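AlgX/AlgJ SGNH hydrolase-like domain-containing protein (Eubacterium siraeum, PDB 4NZK) is of unknown function but belongs to the DHHW family of the SGNH hydrolase clan, so it may act as an esterase-like or acetyl-transferring enzyme. Local coordinates at residues N60-V65 with G73-G78; A112-E117 with E155-R160; Y229-Y234 with V271-A276; G280-I285 with F302-V307. All blocks are in the same frame, centred on the assembly; numbering follows the deposited sequence.

Contact 1 (N60-V65 with G73-G78)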
loop_
_atom_site.group_PDB
_atom_site.type_symbol
_atom_site.label_atom_id
_atom_site.label_comp_id
_atom_site.label_asym_id
_atom_site.label_seq_id
_atom_site.Cartn_x
_atom_site.Cartn_y
_atom_site.Cartn_z
ATOM N N ASN A 60 4.282 16.932 -15.759
ATOM C CA ASN A 60 5.058 16.032 -14.914
ATOM C C ASN A 60 4.370 14.681 -14.777
ATOM O O ASN A 60 4.467 14.046 -13.757
ATOM C CB ASN A 60 5.336 16.661 -13.550
ATOM C CG ASN A 60 6.325 15.863 -12.728
ATOM O OD1 ASN A 60 7.332 15.350 -13.263
ATOM N ND2 ASN A 60 6.072 15.754 -11.421
ATOM N N GLY A 61 3.708 14.242 -15.838
ATOM C CA GLY A 61 3.034 12.932 -15.836
ATOM C C GLY A 61 1.725 12.872 -15.101
ATOM O O GLY A 61 1.180 11.784 -14.915
ATOM N N GLN A 62 1.211 14.039 -14.709
ATOM C CA GLN A 62 -0.030 14.163 -13.968
ATOM C C GLN A 62 -1.051 14.922 -14.804
ATOM O O GLN A 62 -0.726 15.762 -15.632
ATOM C CB GLN A 62 0.173 14.936 -12.660
ATOM C CG GLN A 62 1.458 14.643 -11.911
ATOM C CD GLN A 62 1.605 13.196 -11.520
ATOM O OE1 GLN A 62 0.714 12.617 -10.909
ATOM N NE2 GLN A 62 2.756 12.614 -11.841
ATOM N N LEU A 63 -2.308 14.655 -14.519
ATOM C CA LEU A 63 -3.431 15.443 -15.033
ATOM C C LEU A 63 -4.109 16.125 -13.860
ATOM O O LEU A 63 -4.499 15.482 -12.888
ATOM C CB LEU A 63 -4.428 14.500 -15.716
ATOM C CG LEU A 63 -5.756 15.103 -16.220
ATOM C CD1 LEU A 63 -5.503 16.077 -17.361
ATOM C CD2 LEU A 63 -6.774 14.057 -16.650
ATOM N N VAL A 64 -4.268 17.440 -13.977
ATOM C CA VAL A 64 -5.073 18.210 -13.076
ATOM C C VAL A 64 -6.368 18.509 -13.808
ATOM O O VAL A 64 -6.358 19.099 -14.886
ATOM C CB VAL A 64 -4.381 19.491 -12.667
ATOM C CG1 VAL A 64 -5.297 20.315 -11.762
ATOM C CG2 VAL A 64 -3.091 19.174 -11.957
ATOM N N VAL A 65 -7.485 18.098 -13.222
ATOM C CA VAL A 65 -8.776 18.245 -13.896
ATOM C C VAL A 65 -9.902 18.334 -12.884
ATOM O O VAL A 65 -9.807 17.776 -11.800
ATOM C CB VAL A 65 -8.975 17.047 -14.855
ATOM C CG1 VAL A 65 -8.966 15.730 -14.093
ATOM C CG2 VAL A 65 -10.204 17.191 -15.748
ATOM N N GLY A 73 -5.858 15.560 -8.980
ATOM C CA GLY A 73 -4.561 15.330 -9.602
ATOM C C GLY A 73 -4.472 13.818 -9.764
ATOM O O GLY A 73 -4.607 13.079 -8.774
ATOM N N ILE A 74 -4.258 13.370 -11.013
ATOM C CA ILE A 74 -4.236 11.951 -11.382
ATOM C C ILE A 74 -2.981 11.624 -12.132
ATOM O O ILE A 74 -2.675 12.243 -13.173
ATOM C CB ILE A 74 -5.454 11.613 -12.260
ATOM C CG1 ILE A 74 -6.734 11.997 -11.512
ATOM C CG2 ILE A 74 -5.417 10.119 -12.666
ATOM C CD1 ILE A 74 -8.009 11.816 -12.292
ATOM N N SER A 75 -2.247 10.632 -11.638
ATOM C CA SER A 75 -1.005 10.229 -12.310
ATOM C C SER A 75 -1.383 9.360 -13.520
ATOM O O SER A 75 -2.129 8.390 -13.398
ATOM C CB SER A 75 -0.138 9.402 -11.358
ATOM O OG SER A 75 0.302 10.106 -10.237
ATOM N N LEU A 76 -0.849 9.717 -14.682
ATOM C CA LEU A 76 -1.076 8.968 -15.896
ATOM C C LEU A 76 -0.113 7.780 -15.942
ATOM O O LEU A 76 1.016 7.861 -15.506
ATOM C CB LEU A 76 -0.921 9.875 -17.122
ATOM C CG LEU A 76 -1.934 11.048 -17.111
ATOM C CD1 LEU A 76 -1.582 12.103 -18.146
ATOM C CD2 LEU A 76 -3.376 10.604 -17.271
ATOM N N TYR A 77 -0.583 6.685 -16.519
ATOM C CA TYR A 77 0.160 5.427 -16.488
ATOM C C TYR A 77 0.583 5.025 -17.884
ATOM O O TYR A 77 -0.222 5.128 -18.820
ATOM C CB TYR A 77 -0.736 4.339 -15.880
ATOM C CG TYR A 77 -0.037 3.031 -15.689
ATOM C CD1 TYR A 77 1.145 2.925 -14.945
ATOM C CD2 TYR A 77 -0.586 1.868 -16.171
ATOM C CE1 TYR A 77 1.765 1.700 -14.749
ATOM C CE2 TYR A 77 0.045 0.646 -15.995
ATOM C CZ TYR A 77 1.214 0.569 -15.281
ATOM O OH TYR A 77 1.875 -0.609 -15.080
ATOM N N GLY A 78 1.831 4.552 -17.998
ATOM C CA GLY A 78 2.393 4.132 -19.287
ATOM C C GLY A 78 2.443 2.636 -19.533
ATOM O O GLY A 78 2.695 2.182 -20.656
HETATM O O HOH W 1 2.628 9.555 -14.185
#

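Contact 2 (A112-E117 with E155-R160)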
loop_
_atom_site.group_PDB
_atom_site.type_symbol
_atom_site.label_atom_id
_atom_site.label_comp_id
_atom_site.label_asym_id
_atom_site.label_seq_id
_atom_site.Cartn_x
_atom_site.Cartn_y
_atom_site.Cartn_z
ATOM N N ALA A 112 -6.931 4.356 -12.785
ATOM C CA ALA A 112 -7.613 3.166 -13.307
ATOM C C ALA A 112 -9.134 3.315 -13.345
ATOM O O ALA A 112 -9.805 2.696 -14.197
ATOM C CB ALA A 112 -7.313 1.969 -12.466
ATOM N N TYR A 113 -9.667 4.116 -12.417
ATOM C CA TYR A 113 -11.095 4.217 -12.232
ATOM C C TYR A 113 -11.728 5.574 -12.519
ATOM O O TYR A 113 -12.901 5.637 -12.871
ATOM C CB TYR A 113 -11.452 3.851 -10.793
ATOM C CG TYR A 113 -10.853 2.547 -10.319
ATOM C CD1 TYR A 113 -11.223 1.352 -10.900
ATOM C CD2 TYR A 113 -9.951 2.510 -9.290
ATOM C CE1 TYR A 113 -10.656 0.141 -10.491
ATOM C CE2 TYR A 113 -9.393 1.313 -8.852
ATOM C CZ TYR A 113 -9.758 0.119 -9.459
ATOM O OH TYR A 113 -9.184 -1.047 -9.019
ATOM N N TYR A 114 -10.969 6.648 -12.326
ATOM C CA TYR A 114 -11.516 7.998 -12.298
ATOM C C TYR A 114 -11.073 8.953 -13.402
ATOM O O TYR A 114 -11.462 10.110 -13.379
ATOM C CB TYR A 114 -11.156 8.620 -10.956
ATOM C CG TYR A 114 -11.830 7.910 -9.791
ATOM C CD1 TYR A 114 -13.181 8.052 -9.557
ATOM C CD2 TYR A 114 -11.124 7.121 -8.936
ATOM C CE1 TYR A 114 -13.799 7.417 -8.485
ATOM C CE2 TYR A 114 -11.722 6.501 -7.850
ATOM C CZ TYR A 114 -13.065 6.641 -7.635
ATOM O OH TYR A 114 -13.606 6.004 -6.550
ATOM N N LEU A 115 -10.287 8.475 -14.352
ATOM C CA LEU A 115 -9.887 9.323 -15.464
ATOM C C LEU A 115 -11.111 9.696 -16.279
ATOM O O LEU A 115 -11.906 8.809 -16.632
ATOM C CB LEU A 115 -8.818 8.590 -16.295
ATOM C CG LEU A 115 -7.898 9.371 -17.192
ATOM C CD1 LEU A 115 -7.089 10.409 -16.399
ATOM C CD2 LEU A 115 -6.997 8.397 -17.913
ATOM N N PRO A 116 -11.288 11.004 -16.569
ATOM C CA PRO A 116 -12.494 11.376 -17.273
ATOM C C PRO A 116 -12.453 11.002 -18.721
ATOM O O PRO A 116 -11.407 10.575 -19.267
ATOM C CB PRO A 116 -12.583 12.900 -17.117
ATOM C CG PRO A 116 -11.363 13.335 -16.460
ATOM C CD PRO A 116 -10.546 12.166 -16.060
ATOM N N GLU A 117 -13.607 11.154 -19.348
ATOM C CA GLU A 117 -13.738 10.808 -20.755
ATOM C C GLU A 117 -12.785 11.643 -21.604
ATOM O O GLU A 117 -12.522 12.817 -21.314
ATOM C CB GLU A 117 -15.182 10.973 -21.236
ATOM C CG GLU A 117 -15.645 12.415 -21.319
ATOM N N GLU A 155 -17.572 5.110 -3.599
ATOM C CA GLU A 155 -17.169 5.506 -2.287
ATOM C C GLU A 155 -15.876 6.332 -2.332
ATOM O O GLU A 155 -15.241 6.451 -3.379
ATOM C CB GLU A 155 -17.004 4.275 -1.396
ATOM C CG GLU A 155 -18.290 3.449 -1.245
ATOM C CD GLU A 155 -18.012 2.073 -0.719
ATOM O OE1 GLU A 155 -17.260 1.966 0.277
ATOM O OE2 GLU A 155 -18.507 1.094 -1.341
ATOM N N TYR A 156 -15.485 6.905 -1.200
ATOM C CA TYR A 156 -14.309 7.793 -1.137
ATOM C C TYR A 156 -13.078 6.910 -0.842
ATOM O O TYR A 156 -12.458 6.968 0.223
ATOM C CB TYR A 156 -14.533 8.838 -0.056
ATOM C CG TYR A 156 -13.646 10.072 -0.057
ATOM C CD1 TYR A 156 -12.515 10.189 -0.866
ATOM C CD2 TYR A 156 -13.947 11.121 0.786
ATOM C CE1 TYR A 156 -11.731 11.340 -0.845
ATOM C CE2 TYR A 156 -13.177 12.267 0.816
ATOM C CZ TYR A 156 -12.069 12.376 0.004
ATOM O OH TYR A 156 -11.330 13.537 0.082
ATOM N N ILE A 157 -12.719 6.124 -1.850
ATOM C CA ILE A 157 -11.669 5.126 -1.711
ATOM C C ILE A 157 -10.293 5.648 -2.100
ATOM O O ILE A 157 -9.260 5.113 -1.666
ATOM C CB ILE A 157 -11.970 3.826 -2.487
ATOM C CG1 ILE A 157 -12.389 4.114 -3.921
ATOM C CG2 ILE A 157 -13.026 3.030 -1.715
ATOM C CD1 ILE A 157 -12.253 2.893 -4.815
ATOM N N TYR A 158 -10.277 6.697 -2.925
ATOM C CA TYR A 158 -9.020 7.326 -3.335
ATOM C C TYR A 158 -9.029 8.805 -2.988
ATOM O O TYR A 158 -10.052 9.449 -2.983
ATOM C CB TYR A 158 -8.749 7.174 -4.838
ATOM C CG TYR A 158 -8.197 5.832 -5.253
ATOM C CD1 TYR A 158 -9.035 4.769 -5.571
ATOM C CD2 TYR A 158 -6.793 5.630 -5.307
ATOM C CE1 TYR A 158 -8.511 3.556 -5.914
ATOM C CE2 TYR A 158 -6.273 4.396 -5.683
ATOM C CZ TYR A 158 -7.157 3.373 -5.980
ATOM O OH TYR A 158 -6.733 2.097 -6.327
ATOM N N THR A 159 -7.862 9.330 -2.653
ATOM C CA THR A 159 -7.762 10.784 -2.462
ATOM C C THR A 159 -7.737 11.476 -3.820
ATOM O O THR A 159 -7.419 10.846 -4.841
ATOM C CB THR A 159 -6.509 11.156 -1.711
ATOM O OG1 THR A 159 -5.394 10.884 -2.545
ATOM C CG2 THR A 159 -6.414 10.354 -0.408
ATOM N N ARG A 160 -8.115 12.758 -3.832
ATOM C CA ARG A 160 -8.014 13.578 -5.011
ATOM C C ARG A 160 -6.637 14.263 -5.105
ATOM O O ARG A 160 -6.210 14.625 -6.202
ATOM C CB ARG A 160 -9.068 14.664 -5.033
ATOM C CG ARG A 160 -10.471 14.143 -5.240
ATOM C CD ARG A 160 -11.492 15.276 -5.381
ATOM N NE ARG A 160 -11.725 15.876 -4.069
ATOM C CZ ARG A 160 -11.105 16.946 -3.580
ATOM N NH1 ARG A 160 -10.240 17.667 -4.287
ATOM N NH2 ARG A 160 -11.352 17.311 -2.348
HETATM O O HOH W 2 -12.533 7.746 -4.455
#

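Contact 3 (Y229-Y234 with V271-A276)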
loop_
_atom_site.group_PDB
_atom_site.type_symbol
_atom_site.label_atom_id
_atom_site.label_comp_id
_atom_site.label_asym_id
_atom_site.label_seq_id
_atom_site.Cartn_x
_atom_site.Cartn_y
_atom_site.Cartn_z
ATOM N N TYR A 229 -2.972 -4.373 20.600
ATOM C CA TYR A 229 -1.667 -4.696 20.001
ATOM C C TYR A 229 -0.574 -3.797 20.624
ATOM O O TYR A 229 -0.863 -2.799 21.316
ATOM C CB TYR A 229 -1.698 -4.471 18.454
ATOM C CG TYR A 229 -1.673 -2.991 18.097
ATOM C CD1 TYR A 229 -2.833 -2.242 18.036
ATOM C CD2 TYR A 229 -0.472 -2.331 17.924
ATOM C CE1 TYR A 229 -2.805 -0.882 17.756
ATOM C CE2 TYR A 229 -0.417 -0.962 17.664
ATOM C CZ TYR A 229 -1.584 -0.229 17.572
ATOM O OH TYR A 229 -1.523 1.134 17.356
ATOM N N THR A 230 0.677 -4.201 20.395
ATOM C CA THR A 230 1.855 -3.418 20.747
ATOM C C THR A 230 2.805 -3.421 19.551
ATOM O O THR A 230 3.078 -4.478 18.998
ATOM C CB THR A 230 2.631 -3.998 21.939
ATOM O OG1 THR A 230 1.726 -4.437 22.963
ATOM C CG2 THR A 230 3.597 -2.957 22.465
ATOM N N ALA A 231 3.247 -2.247 19.128
ATOM C CA ALA A 231 4.216 -2.132 18.044
ATOM C C ALA A 231 5.582 -1.816 18.617
ATOM O O ALA A 231 5.685 -1.044 19.585
ATOM C CB ALA A 231 3.790 -1.076 17.051
ATOM N N THR A 232 6.620 -2.382 18.001
ATOM C CA THR A 232 8.022 -2.103 18.342
ATOM C C THR A 232 8.699 -1.624 17.062
ATOM O O THR A 232 8.587 -2.265 15.993
ATOM C CB THR A 232 8.707 -3.338 18.933
ATOM O OG1 THR A 232 7.963 -3.760 20.093
ATOM C CG2 THR A 232 10.153 -3.028 19.335
ATOM N N TYR A 233 9.397 -0.497 17.174
ATOM C CA TYR A 233 10.077 0.125 16.056
ATOM C C TYR A 233 11.561 -0.273 15.997
ATOM O O TYR A 233 12.270 -0.251 17.007
ATOM C CB TYR A 233 9.905 1.637 16.121
ATOM C CG TYR A 233 8.510 2.077 15.763
ATOM C CD1 TYR A 233 7.497 2.090 16.707
ATOM C CD2 TYR A 233 8.202 2.525 14.481
ATOM C CE1 TYR A 233 6.206 2.460 16.364
ATOM C CE2 TYR A 233 6.940 2.919 14.140
ATOM C CZ TYR A 233 5.933 2.889 15.080
ATOM O OH TYR A 233 4.664 3.269 14.730
ATOM N N TYR A 234 11.981 -0.669 14.801
ATOM C CA TYR A 234 13.323 -1.152 14.531
ATOM C C TYR A 234 13.962 -0.377 13.384
ATOM O O TYR A 234 13.273 0.245 12.559
ATOM C CB TYR A 234 13.278 -2.631 14.152
ATOM C CG TYR A 234 12.881 -3.587 15.244
ATOM C CD1 TYR A 234 11.542 -3.818 15.539
ATOM C CD2 TYR A 234 13.838 -4.320 15.940
ATOM C CE1 TYR A 234 11.171 -4.700 16.534
ATOM C CE2 TYR A 234 13.468 -5.216 16.931
ATOM C CZ TYR A 234 12.139 -5.395 17.220
ATOM O OH TYR A 234 11.754 -6.287 18.194
ATOM N N VAL A 271 8.789 -2.352 11.382
ATOM C CA VAL A 271 7.880 -2.316 12.527
ATOM C C VAL A 271 7.376 -3.727 12.815
ATOM O O VAL A 271 6.944 -4.413 11.905
ATOM C CB VAL A 271 6.676 -1.374 12.276
ATOM C CG1 VAL A 271 5.776 -1.328 13.494
ATOM C CG2 VAL A 271 7.155 0.018 11.880
ATOM N N LYS A 272 7.481 -4.145 14.069
ATOM C CA LYS A 272 6.942 -5.415 14.510
ATOM C C LYS A 272 5.697 -5.123 15.334
ATOM O O LYS A 272 5.722 -4.294 16.236
ATOM C CB LYS A 272 7.945 -6.198 15.352
ATOM C CG LYS A 272 7.374 -7.499 15.912
ATOM C CD LYS A 272 8.428 -8.252 16.711
ATOM C CE LYS A 272 7.834 -9.525 17.302
ATOM N NZ LYS A 272 8.870 -10.394 17.936
ATOM N N ILE A 273 4.624 -5.843 15.021
ATOM C CA ILE A 273 3.337 -5.664 15.719
ATOM C C ILE A 273 2.941 -7.010 16.304
ATOM O O ILE A 273 2.942 -8.024 15.596
ATOM C CB ILE A 273 2.231 -5.165 14.766
ATOM C CG1 ILE A 273 2.630 -3.865 14.101
ATOM C CG2 ILE A 273 0.908 -4.957 15.488
ATOM C CD1 ILE A 273 1.846 -3.541 12.879
ATOM N N GLU A 274 2.637 -7.014 17.602
ATOM C CA GLU A 274 2.173 -8.208 18.319
ATOM C C GLU A 274 0.751 -7.877 18.740
ATOM O O GLU A 274 0.511 -6.851 19.357
ATOM C CB GLU A 274 3.043 -8.512 19.541
ATOM C CG GLU A 274 4.464 -8.904 19.169
ATOM C CD GLU A 274 5.416 -8.875 20.346
ATOM O OE1 GLU A 274 5.938 -7.778 20.686
ATOM O OE2 GLU A 274 5.668 -9.951 20.907
ATOM N N THR A 275 -0.184 -8.761 18.429
ATOM C CA THR A 275 -1.595 -8.506 18.723
ATOM C C THR A 275 -2.162 -9.494 19.723
ATOM O O THR A 275 -1.519 -10.490 20.060
ATOM C CB THR A 275 -2.483 -8.598 17.454
ATOM O OG1 THR A 275 -2.809 -9.954 17.192
ATOM C CG2 THR A 275 -1.810 -7.961 16.225
ATOM N N ALA A 276 -3.376 -9.191 20.184
ATOM C CA ALA A 276 -4.094 -10.073 21.089
ATOM C C ALA A 276 -4.746 -11.290 20.422
ATOM O O ALA A 276 -5.266 -12.148 21.117
ATOM C CB ALA A 276 -5.132 -9.281 21.849
HETATM O O HOH W 3 5.946 -5.555 19.201
#

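Contact 4 (G280-I285 with F302-V307)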
loop_
_atom_site.group_PDB
_atom_site.type_symbol
_atom_site.label_atom_id
_atom_site.label_comp_id
_atom_site.label_asym_id
_atom_site.label_seq_id
_atom_site.Cartn_x
_atom_site.Cartn_y
_atom_site.Cartn_z
ATOM N N GLY A 280 -1.448 -17.911 15.796
ATOM C CA GLY A 280 -0.259 -18.472 15.215
ATOM C C GLY A 280 0.102 -17.992 13.831
ATOM O O GLY A 280 1.124 -18.416 13.294
ATOM N N ARG A 281 -0.698 -17.088 13.256
ATOM C CA ARG A 281 -0.403 -16.556 11.914
ATOM C C ARG A 281 0.488 -15.341 12.056
ATOM O O ARG A 281 0.145 -14.379 12.749
ATOM C CB ARG A 281 -1.696 -16.205 11.178
ATOM C CG ARG A 281 -2.655 -17.360 10.987
ATOM C CD ARG A 281 -2.175 -18.387 9.952
ATOM N NE ARG A 281 -2.151 -17.836 8.602
ATOM C CZ ARG A 281 -3.214 -17.722 7.808
ATOM N NH1 ARG A 281 -4.432 -18.121 8.199
ATOM N NH2 ARG A 281 -3.067 -17.189 6.600
ATOM N N LYS A 282 1.639 -15.387 11.385
ATOM C CA LYS A 282 2.656 -14.350 11.488
ATOM C C LYS A 282 2.961 -13.853 10.090
ATOM O O LYS A 282 3.488 -14.591 9.272
ATOM C CB LYS A 282 3.909 -14.881 12.208
ATOM C CG LYS A 282 3.611 -15.353 13.634
ATOM C CD LYS A 282 4.835 -15.890 14.349
ATOM C CE LYS A 282 4.475 -16.364 15.743
ATOM N NZ LYS A 282 5.695 -16.780 16.480
ATOM N N LEU A 283 2.624 -12.596 9.846
ATOM C CA LEU A 283 2.664 -12.006 8.520
ATOM C C LEU A 283 3.859 -11.091 8.395
ATOM O O LEU A 283 4.155 -10.296 9.298
ATOM C CB LEU A 283 1.389 -11.161 8.316
ATOM C CG LEU A 283 1.262 -10.359 7.030
ATOM C CD1 LEU A 283 1.189 -11.295 5.843
ATOM C CD2 LEU A 283 0.041 -9.456 7.127
ATOM N N CYS A 284 4.540 -11.183 7.269
ATOM C CA CYS A 284 5.521 -10.168 6.910
ATOM C C CYS A 284 5.020 -9.490 5.640
ATOM O O CYS A 284 4.629 -10.164 4.679
ATOM C CB CYS A 284 6.870 -10.822 6.642
ATOM S SG CYS A 284 8.201 -9.651 6.394
ATOM N N ILE A 285 4.995 -8.165 5.660
ATOM C CA ILE A 285 4.574 -7.367 4.522
ATOM C C ILE A 285 5.796 -6.683 3.932
ATOM O O ILE A 285 6.584 -6.058 4.647
ATOM C CB ILE A 285 3.577 -6.275 4.908
ATOM C CG1 ILE A 285 2.393 -6.867 5.646
ATOM C CG2 ILE A 285 3.113 -5.505 3.686
ATOM C CD1 ILE A 285 1.690 -5.840 6.488
ATOM N N PHE A 302 -4.063 -11.291 12.519
ATOM C CA PHE A 302 -2.767 -11.930 12.657
ATOM C C PHE A 302 -2.227 -11.750 14.056
ATOM O O PHE A 302 -2.438 -10.711 14.667
ATOM C CB PHE A 302 -1.779 -11.337 11.625
ATOM C CG PHE A 302 -2.118 -11.700 10.204
ATOM C CD1 PHE A 302 -1.620 -12.870 9.664
ATOM C CD2 PHE A 302 -2.963 -10.927 9.436
ATOM C CE1 PHE A 302 -1.962 -13.277 8.381
ATOM C CE2 PHE A 302 -3.312 -11.313 8.148
ATOM C CZ PHE A 302 -2.798 -12.494 7.607
ATOM N N GLU A 303 -1.463 -12.742 14.521
ATOM C CA GLU A 303 -0.804 -12.701 15.814
ATOM C C GLU A 303 0.402 -11.755 15.799
ATOM O O GLU A 303 0.645 -11.023 16.769
ATOM C CB GLU A 303 -0.366 -14.121 16.222
ATOM C CG GLU A 303 0.280 -14.158 17.600
ATOM C CD GLU A 303 0.590 -15.547 18.162
ATOM O OE1 GLU A 303 -0.120 -16.541 17.846
ATOM O OE2 GLU A 303 1.549 -15.632 18.981
ATOM N N GLU A 304 1.173 -11.802 14.706
ATOM C CA GLU A 304 2.303 -10.885 14.532
ATOM C C GLU A 304 2.302 -10.373 13.120
ATOM O O GLU A 304 1.918 -11.094 12.189
ATOM C CB GLU A 304 3.680 -11.544 14.810
ATOM C CG GLU A 304 3.860 -12.085 16.214
ATOM C CD GLU A 304 5.233 -12.673 16.498
ATOM O OE1 GLU A 304 6.140 -12.747 15.617
ATOM O OE2 GLU A 304 5.403 -13.088 17.651
ATOM N N ILE A 305 2.713 -9.116 12.986
ATOM C CA ILE A 305 2.872 -8.475 11.702
ATOM C C ILE A 305 4.201 -7.770 11.662
ATOM O O ILE A 305 4.494 -6.958 12.529
ATOM C CB ILE A 305 1.740 -7.476 11.394
ATOM C CG1 ILE A 305 0.363 -8.159 11.457
ATOM C CG2 ILE A 305 1.909 -6.875 10.008
ATOM C CD1 ILE A 305 -0.732 -7.234 11.880
ATOM N N TYR A 306 4.982 -8.060 10.636
ATOM C CA TYR A 306 6.241 -7.347 10.392
ATOM C C TYR A 306 6.060 -6.508 9.137
ATOM O O TYR A 306 5.672 -7.012 8.108
ATOM C CB TYR A 306 7.408 -8.324 10.202
ATOM C CG TYR A 306 7.703 -9.148 11.434
ATOM C CD1 TYR A 306 6.876 -10.198 11.792
ATOM C CD2 TYR A 306 8.823 -8.901 12.210
ATOM C CE1 TYR A 306 7.129 -10.958 12.922
ATOM C CE2 TYR A 306 9.093 -9.673 13.338
ATOM C CZ TYR A 306 8.247 -10.701 13.672
ATOM O OH TYR A 306 8.496 -11.446 14.797
ATOM N N VAL A 307 6.361 -5.227 9.250
ATOM C CA VAL A 307 6.124 -4.276 8.180
ATOM C C VAL A 307 7.477 -3.787 7.678
ATOM O O VAL A 307 8.232 -3.135 8.417
ATOM C CB VAL A 307 5.282 -3.069 8.608
ATOM C CG1 VAL A 307 4.878 -2.263 7.374
ATOM C CG2 VAL A 307 4.056 -3.499 9.378
HETATM O O HOH W 4 7.933 -14.625 15.877
HETATM O O HOH W 5 3.703 -17.395 18.844
#

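Contact 1 (N60-V65 with G73-G78)
Gly73 lies against Leu63 and Val64 in a beta hairpin in which the middle strand of a small three-stranded sheet, 62-67, pairs with its outer strand 70-75. Its CA makes a CA-H...O contact with Leu63 O. Ile74 follows as the hydrogen-bonded partner of Leu63: Leu63 N donates to Ile74 O at 2.8 Å, and Ile74 N returns the bond to Leu63 O. The side chains of Ile74 and Leu63 share one face of the sheet, where Ile74 CD1 also reaches Val65 CG1 at 4.4 Å. Ser75 turns to the other face, which it shares with its non-hydrogen-bonded partner Gln62. Its OG donates to Gln62 OE1 at 2.6 Å, in the carbonyl plane and on a lone pair. The Gln62 chain makes this possible by folding back at CG (chi2 -59°), which brings its amide OE1 to Ser75 OG; the same amide gives NE2 to Asn60 O, a 163° bond in the amide plane, so both ends of the group are held and its rotation is fixed. Met203 of helix 203-206 packs on Gln62 and Ser75 alike. Beyond the regular strand, Leu76 N donates to Gly61 O at 2.9 Å, while Leu76 CD2 rests 4.3 Å from Leu63 CB. Gly61 has a positive phi, a backbone shape that favours glycine. Its carbonyl takes a second bond from a water, 2.8 Å from Gly61 O, which also donates to Leu76 O at 2.7 Å.

Contact 2 (A112-E117 with E155-R160)
Tyr158 meets two consecutive tyrosines, Tyr113 and Tyr114, through its CD1 and CE1 atoms. Its CE1 lies 3.8 Å from Tyr113 CE2, and the two rings are inclined at 49°, an oblique pairing in which Tyr158 OH comes up at the rim of the Tyr113 ring, near its plane. One atom further in, Tyr158 CD1 lies 3.9 Å from Tyr114 CE2, again at the edge of the tyrosine it meets. The Tyr114 hydroxyl reaches past this ring to Ile157, its OH 3.5 Å from Ile157 CG1; chi1 of 49° places that CG1 between the backbone N and the carbonyl carbon of Ile157. A water joins the segments by donating to Tyr114 OH at 2.9 Å and accepting from Tyr158 N at 2.9 Å. The next shell fixes the hydroxyls: Tyr114 OH bonds to Thr153 O, Tyr113 OH to Tyr146 O, and Tyr158 OH to Pro108 O. Replacing Tyr158 with an alanine would probably open a gap beside both tyrosine rims and leave Pro108 O without this hydroxyl partner. Ala112 CB covers one face of the Tyr113 ring, and Tyr113 CB one face of the Tyr114 ring. The contact thus ties the short helix 111-114 to the loop between helices 145-150 and 167-180, with Leu149 of helix 145-150 packing on both Tyr113 and Tyr158.

Contact 3 (Y229-Y234 with V271-A276)
Tyr233 and Val271 lie side by side and point the same way from one face of an antiparallel strand pair, the valine's CG1 over a face of the ring and its CG2 3.7 Å from Tyr233 CE2. With CG1 anti to the backbone N (chi1 -178°), Val271 also sets that methyl 4.1 Å from Ala231 CB. Further along this face Tyr229 crosses Ile273 at a slant, its CD2 3.8 Å from Ile273 CG2. Tyr229 CG stands between its own backbone N and carbonyl carbon (chi1 74°), and the hydroxyl of this tyrosine is held beyond the pair by Ile250 N and Ser249 OG; Tyr233 OH goes to Ser249 O. On the opposite face the extended Lys272 runs alongside Tyr234, with Tyr234 CE1 3.7 Å from Lys272 CB, so the aliphatic part of the lysine lies against the ring. Thr232 and Glu274 point to the Lys272 side as well, and a water joins Thr232 OG1 at 2.8 Å to Glu274 OE1. Beneath these side chains Thr230 and Glu274 exchange backbone bonds, Thr230 N to Glu274 O being 2.9 Å; Thr232 and Lys272 do the same, with Thr232 N 2.8 Å from Lys272 O. Strand 229-234 is an outermost strand of the mixed sheet of the SGNH-like domain. Strand 270-275 lies between it and strand 304-309, where Ile305 and Val307 pack against Ile273.

Contact 4 (G280-I285 with F302-V307)
Two adjacent parallel strands of the central sheet, 282-287 and 304-309, meet here at their N-terminal ends. Leu283 N donates to Glu304 O at 2.9 Å, Tyr306 N to Leu283 O at 2.7 Å, and Ile285 N to Tyr306 O. Just before the strands, Glu303 OE1 accepts Gly280 N at 2.8 Å on its anti side. Lys282 and Glu304 both carry CG anti to the carbonyl carbon (chi1 -60° in each) and are extended beyond it, which keeps them side by side: Lys282 CD lies 3.6 Å from Glu304 OE1, while the salt bridge from Lys282 NZ to Glu304 OE2 is long, at 3.9 Å. A water bonded to both Lys282 NZ and Glu304 OE1 supplements it. Parallel pairing of this kind is the core of the alpha/beta sheet in SGNH-type folds. Tyr306 OH donates to Glu304 OE1 from above the carboxylate plane, 38° out of it. An alanine in place of Glu304 would probably leave Lys282 without this charged mate and free the Tyr306 hydroxyl to turn. On the other face Leu283 CB sits over the Phe302 ring in a CH-pi contact, 4.0 Å from its centroid and 22° off the normal; Phe177 of helix 167-180 packs on both residues. Ile285 CD1 touches Ile305 CG2 at 3.7 Å.

The four contacts follow one another along the chain and form two groups on opposite sides of its centre. Contacts 1 and 2, with centres about 12 Å apart, touch: Leu115 packs on Leu63 and Leu76, and Gly73 N probably bonds to Arg160 O, so the hairpin of the small antiparallel sheet leans on the helix and loop of contact 2. Contacts 3 and 4, about 9 Å between centres, belong to one mixed sheet, in which strand 270-275 neighbours strand 304-309. Centres in different groups are about 31 to 36 Å apart. The first pair thus joins the small antiparallel sheet to the helix and loop beside it, whereas the second continues the central sheet from parallel strands to its antiparallel edge.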